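Local coordinates for protein N-acetyl-beta-D glucosaminidase (Rhizomucor miehei CAU432, PDB 4ZM6) that binds acetyl-CoA in a GCN5-related glucosamine N-acetyltransferase region and probably hydrolyses terminal N-acetyl-beta-D-glucosamine residues through its glycoside hydrolase family 3 region, at residues 108-119 / 160-171. Residues are numbered along the deposited sequence; the frame is centred on the assembly and turned at random.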
loop_
_atom_site.group_PDB
_atom_site.type_symbol
_atom_site.label_atom_id
_atom_site.label_comp_id
_atom_site.label_asym_id
_atom_site.label_seq_id
_atom_site.Cartn_x
_atom_site.Cartn_y
_atom_site.Cartn_z
ATOM N N SER A 108 12.282 -4.077 13.496
ATOM C CA SER A 108 11.472 -5.294 13.478
ATOM C C SER A 108 12.326 -6.533 13.735
ATOM O O SER A 108 11.855 -7.496 14.336
ATOM C CB SER A 108 10.751 -5.431 12.136
ATOM O OG SER A 108 11.675 -5.425 11.060
ATOM N N THR A 109 13.581 -6.506 13.289
ATOM C CA THR A 109 14.501 -7.609 13.555
ATOM C C THR A 109 14.732 -7.773 15.056
ATOM O O THR A 109 14.673 -8.887 15.583
ATOM C CB THR A 109 15.851 -7.402 12.844
ATOM O OG1 THR A 109 15.626 -7.211 11.440
ATOM C CG2 THR A 109 16.768 -8.608 13.062
ATOM N N ALA A 110 14.978 -6.656 15.735
ATOM C CA ALA A 110 15.143 -6.655 17.193
ATOM C C ALA A 110 13.927 -7.274 17.890
ATOM O O ALA A 110 14.071 -8.155 18.738
ATOM C CB ALA A 110 15.387 -5.240 17.704
ATOM N N ALA A 111 12.731 -6.825 17.522
ATOM C CA ALA A 111 11.512 -7.384 18.092
ATOM C C ALA A 111 11.379 -8.870 17.815
ATOM O O ALA A 111 10.959 -9.621 18.691
ATOM C CB ALA A 111 10.293 -6.664 17.556
ATOM N N ARG A 112 11.709 -9.280 16.590
ATOM C CA ARG A 112 11.611 -10.688 16.199
ATOM C C ARG A 112 12.480 -11.509 17.129
ATOM O O ARG A 112 12.022 -12.495 17.706
ATOM C CB ARG A 112 12.061 -10.895 14.747
ATOM C CG ARG A 112 11.977 -12.337 14.247
ATOM C CD ARG A 112 12.936 -12.589 13.090
ATOM N NE ARG A 112 14.338 -12.465 13.495
ATOM C CZ ARG A 112 15.378 -12.426 12.658
ATOM N NH1 ARG A 112 15.202 -12.512 11.341
ATOM N NH2 ARG A 112 16.608 -12.304 13.141
ATOM N N ASN A 113 13.726 -11.073 17.283
ATOM C CA ASN A 113 14.672 -11.748 18.161
ATOM C C ASN A 113 14.205 -11.821 19.604
ATOM O O ASN A 113 14.372 -12.849 20.260
ATOM C CB ASN A 113 16.043 -11.080 18.075
ATOM C CG ASN A 113 16.714 -11.322 16.738
ATOM O OD1 ASN A 113 16.463 -12.337 16.080
ATOM N ND2 ASN A 113 17.560 -10.394 16.324
ATOM N N VAL A 114 13.614 -10.739 20.097
ATOM C CA VAL A 114 13.072 -10.738 21.455
ATOM C C VAL A 114 12.038 -11.850 21.606
ATOM O O VAL A 114 12.079 -12.606 22.571
ATOM C CB VAL A 114 12.467 -9.371 21.826
ATOM C CG1 VAL A 114 11.586 -9.477 23.059
ATOM C CG2 VAL A 114 13.579 -8.366 22.065
ATOM N N ALA A 115 11.126 -11.955 20.645
ATOM C CA ALA A 115 10.081 -12.966 20.694
ATOM C C ALA A 115 10.657 -14.386 20.624
ATOM O O ALA A 115 10.181 -15.290 21.314
ATOM C CB ALA A 115 9.073 -12.738 19.578
ATOM N N MET A 116 11.683 -14.574 19.799
ATOM C CA MET A 116 12.346 -15.868 19.674
ATOM C C MET A 116 12.975 -16.257 21.002
ATOM O O MET A 116 12.770 -17.370 21.486
ATOM C CB MET A 116 13.432 -15.823 18.598
ATOM C CG MET A 116 12.908 -15.648 17.184
ATOM S SD MET A 116 14.248 -15.460 15.993
ATOM C CE MET A 116 14.659 -17.184 15.734
ATOM N N ALA A 117 13.737 -15.329 21.578
ATOM C CA ALA A 117 14.382 -15.523 22.877
ATOM C C ALA A 117 13.382 -15.865 23.985
ATOM O O ALA A 117 13.655 -16.717 24.834
ATOM C CB ALA A 117 15.166 -14.280 23.256
ATOM N N ILE A 118 12.230 -15.201 23.970
ATOM C CA ILE A 118 11.194 -15.427 24.973
ATOM C C ILE A 118 10.523 -16.775 24.771
ATOM O O ILE A 118 10.286 -17.494 25.737
ATOM C CB ILE A 118 10.143 -14.288 24.966
ATOM C CG1 ILE A 118 10.726 -13.038 25.630
ATOM C CG2 ILE A 118 8.845 -14.702 25.654
ATOM C CD1 ILE A 118 11.083 -13.200 27.098
ATOM N N SER A 119 10.212 -17.118 23.527
ATOM C CA SER A 119 9.533 -18.388 23.248
ATOM C C SER A 119 10.397 -19.580 23.667
ATOM O O SER A 119 9.887 -20.570 24.184
ATOM C CB SER A 119 9.122 -18.488 21.771
ATOM O OG SER A 119 10.114 -17.945 20.924
ATOM N N ARG A 160 4.321 -3.650 11.363
ATOM C CA ARG A 160 5.712 -4.019 11.131
ATOM C C ARG A 160 6.269 -4.817 12.309
ATOM O O ARG A 160 6.810 -5.910 12.124
ATOM C CB ARG A 160 6.543 -2.751 10.920
ATOM C CG ARG A 160 7.880 -2.966 10.235
ATOM C CD ARG A 160 8.897 -1.919 10.672
ATOM N NE ARG A 160 8.354 -0.564 10.635
ATOM C CZ ARG A 160 8.862 0.477 11.292
ATOM N NH1 ARG A 160 9.946 0.349 12.061
ATOM N NH2 ARG A 160 8.271 1.662 11.190
ATOM N N MET A 161 6.106 -4.268 13.514
ATOM C CA MET A 161 6.648 -4.875 14.728
ATOM C C MET A 161 5.818 -6.083 15.153
ATOM O O MET A 161 6.361 -7.073 15.643
ATOM C CB MET A 161 6.691 -3.861 15.871
ATOM C CG MET A 161 7.476 -2.578 15.605
ATOM S SD MET A 161 9.235 -2.703 15.209
ATOM C CE MET A 161 9.735 -3.872 16.439
ATOM N N GLY A 162 4.503 -5.997 14.969
ATOM C CA GLY A 162 3.590 -7.081 15.329
ATOM C C GLY A 162 3.897 -8.375 14.595
ATOM O O GLY A 162 4.147 -9.406 15.225
ATOM N N LEU A 163 3.870 -8.317 13.261
ATOM C CA LEU A 163 4.260 -9.451 12.410
ATOM C C LEU A 163 5.555 -10.091 12.883
ATOM O O LEU A 163 5.648 -11.312 12.988
ATOM C CB LEU A 163 4.471 -9.008 10.955
ATOM C CG LEU A 163 3.439 -9.419 9.907
ATOM C CD1 LEU A 163 2.157 -8.609 10.028
ATOM C CD2 LEU A 163 4.049 -9.242 8.528
ATOM N N ALA A 164 6.553 -9.253 13.145
ATOM C CA ALA A 164 7.884 -9.715 13.506
ATOM C C ALA A 164 7.862 -10.585 14.751
ATOM O O ALA A 164 8.571 -11.586 14.818
ATOM C CB ALA A 164 8.811 -8.530 13.714
ATOM N N GLN A 165 7.046 -10.196 15.729
ATOM C CA GLN A 165 6.968 -10.909 17.005
ATOM C C GLN A 165 6.143 -12.185 16.887
ATOM O O GLN A 165 6.508 -13.210 17.457
ATOM C CB GLN A 165 6.404 -10.003 18.103
ATOM C CG GLN A 165 7.367 -8.912 18.549
ATOM C CD GLN A 165 7.246 -8.583 20.029
ATOM O OE1 GLN A 165 6.149 -8.350 20.541
ATOM N NE2 GLN A 165 8.377 -8.568 20.726
ATOM N N VAL A 166 5.037 -12.120 16.151
ATOM C CA VAL A 166 4.251 -13.312 15.833
ATOM C C VAL A 166 5.138 -14.363 15.155
ATOM O O VAL A 166 5.093 -15.537 15.509
ATOM C CB VAL A 166 3.055 -12.973 14.924
ATOM C CG1 VAL A 166 2.398 -14.240 14.390
ATOM C CG2 VAL A 166 2.042 -12.122 15.681
ATOM N N GLU A 167 5.941 -13.937 14.185
ATOM C CA GLU A 167 6.964 -14.807 13.616
ATOM C C GLU A 167 7.856 -15.329 14.738
ATOM O O GLU A 167 7.923 -16.529 14.973
ATOM C CB GLU A 167 7.806 -14.073 12.552
ATOM C CG GLU A 167 9.130 -14.757 12.210
ATOM C CD GLU A 167 9.787 -14.231 10.946
ATOM O OE1 GLU A 167 10.948 -14.597 10.682
ATOM O OE2 GLU A 167 9.159 -13.454 10.206
ATOM N N GLY A 168 8.518 -14.419 15.440
ATOM C CA GLY A 168 9.472 -14.789 16.486
ATOM C C GLY A 168 8.954 -15.820 17.474
ATOM O O GLY A 168 9.615 -16.827 17.733
ATOM N N TYR A 169 7.764 -15.570 18.017
ATOM C CA TYR A 169 7.173 -16.459 19.012
ATOM C C TYR A 169 6.885 -17.823 18.419
ATOM O O TYR A 169 7.274 -18.838 18.986
ATOM C CB TYR A 169 5.870 -15.876 19.579
ATOM C CG TYR A 169 6.049 -14.692 20.508
ATOM C CD1 TYR A 169 6.901 -14.759 21.606
ATOM C CD2 TYR A 169 5.337 -13.516 20.307
ATOM C CE1 TYR A 169 7.050 -13.680 22.464
ATOM C CE2 TYR A 169 5.484 -12.429 21.156
ATOM C CZ TYR A 169 6.338 -12.513 22.234
ATOM O OH TYR A 169 6.479 -11.431 23.075
ATOM N N GLN A 170 6.209 -17.834 17.272
ATOM C CA GLN A 170 5.778 -19.079 16.626
ATOM C C GLN A 170 6.941 -19.847 16.017
ATOM O O GLN A 170 6.882 -21.064 15.855
ATOM C CB GLN A 170 4.725 -18.782 15.568
ATOM C CG GLN A 170 3.463 -18.181 16.154
ATOM C CD GLN A 170 2.379 -17.959 15.128
ATOM O OE1 GLN A 170 2.635 -17.888 13.927
ATOM N NE2 GLN A 170 1.155 -17.850 15.596
ATOM N N ARG A 171 8.002 -19.125 15.690
ATOM C CA ARG A 171 9.227 -19.731 15.204
ATOM C C ARG A 171 9.835 -20.610 16.298
ATOM O O ARG A 171 10.438 -21.646 16.007
ATOM C CB ARG A 171 10.207 -18.634 14.785
ATOM C CG ARG A 171 11.182 -19.034 13.707
ATOM C CD ARG A 171 11.166 -18.016 12.586
ATOM N NE ARG A 171 11.972 -18.480 11.466
ATOM C CZ ARG A 171 11.866 -18.040 10.218
ATOM N NH1 ARG A 171 10.974 -17.110 9.892
ATOM N NH2 ARG A 171 12.661 -18.546 9.282
#
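Ala115 sets its methyl squarely on the Tyr169 ring: CB stands 3.5 Å from the ring centroid, 8° off the normal, a CH-pi contact. Ile118 meets the same ring from its rim, CG2 lying 3.8 Å from Tyr169 CE1 near the ring plane. Chi1 (-72°) swings the Tyr169 ring beside the backbone N, toward the 108-119 helix, and its hydroxyl makes a weak hydrogen bond to Asn83. Beside it the two backbones meet directly at Gly168, whose CA lies 3.6 Å from Arg112 O and 3.7 Å from Ala115 CB. Two CA-H...O contacts follow, Arg112 CA to Ala164 O and Met116 CA to Gly168 O, both 3.5 Å. Gln165 NE2 adds a weak hydrogen bond to Ala111 O, while its OE1 is held by Tyr151. At the other flank Arg112 CD lies 3.7 Å from Glu167 OE1, which forms an intrahelical salt bridge with Arg171 NH1; OE2 bridges to Arg640 of the acetyltransferase region, where Glu637 also binds Ser108 OG. The axes of the two segments cross at -27° and approach to 6.9 Å, small-residue packing inside the glycosidase domain, with polar groups along one flank tying that domain to the acetyltransferase region.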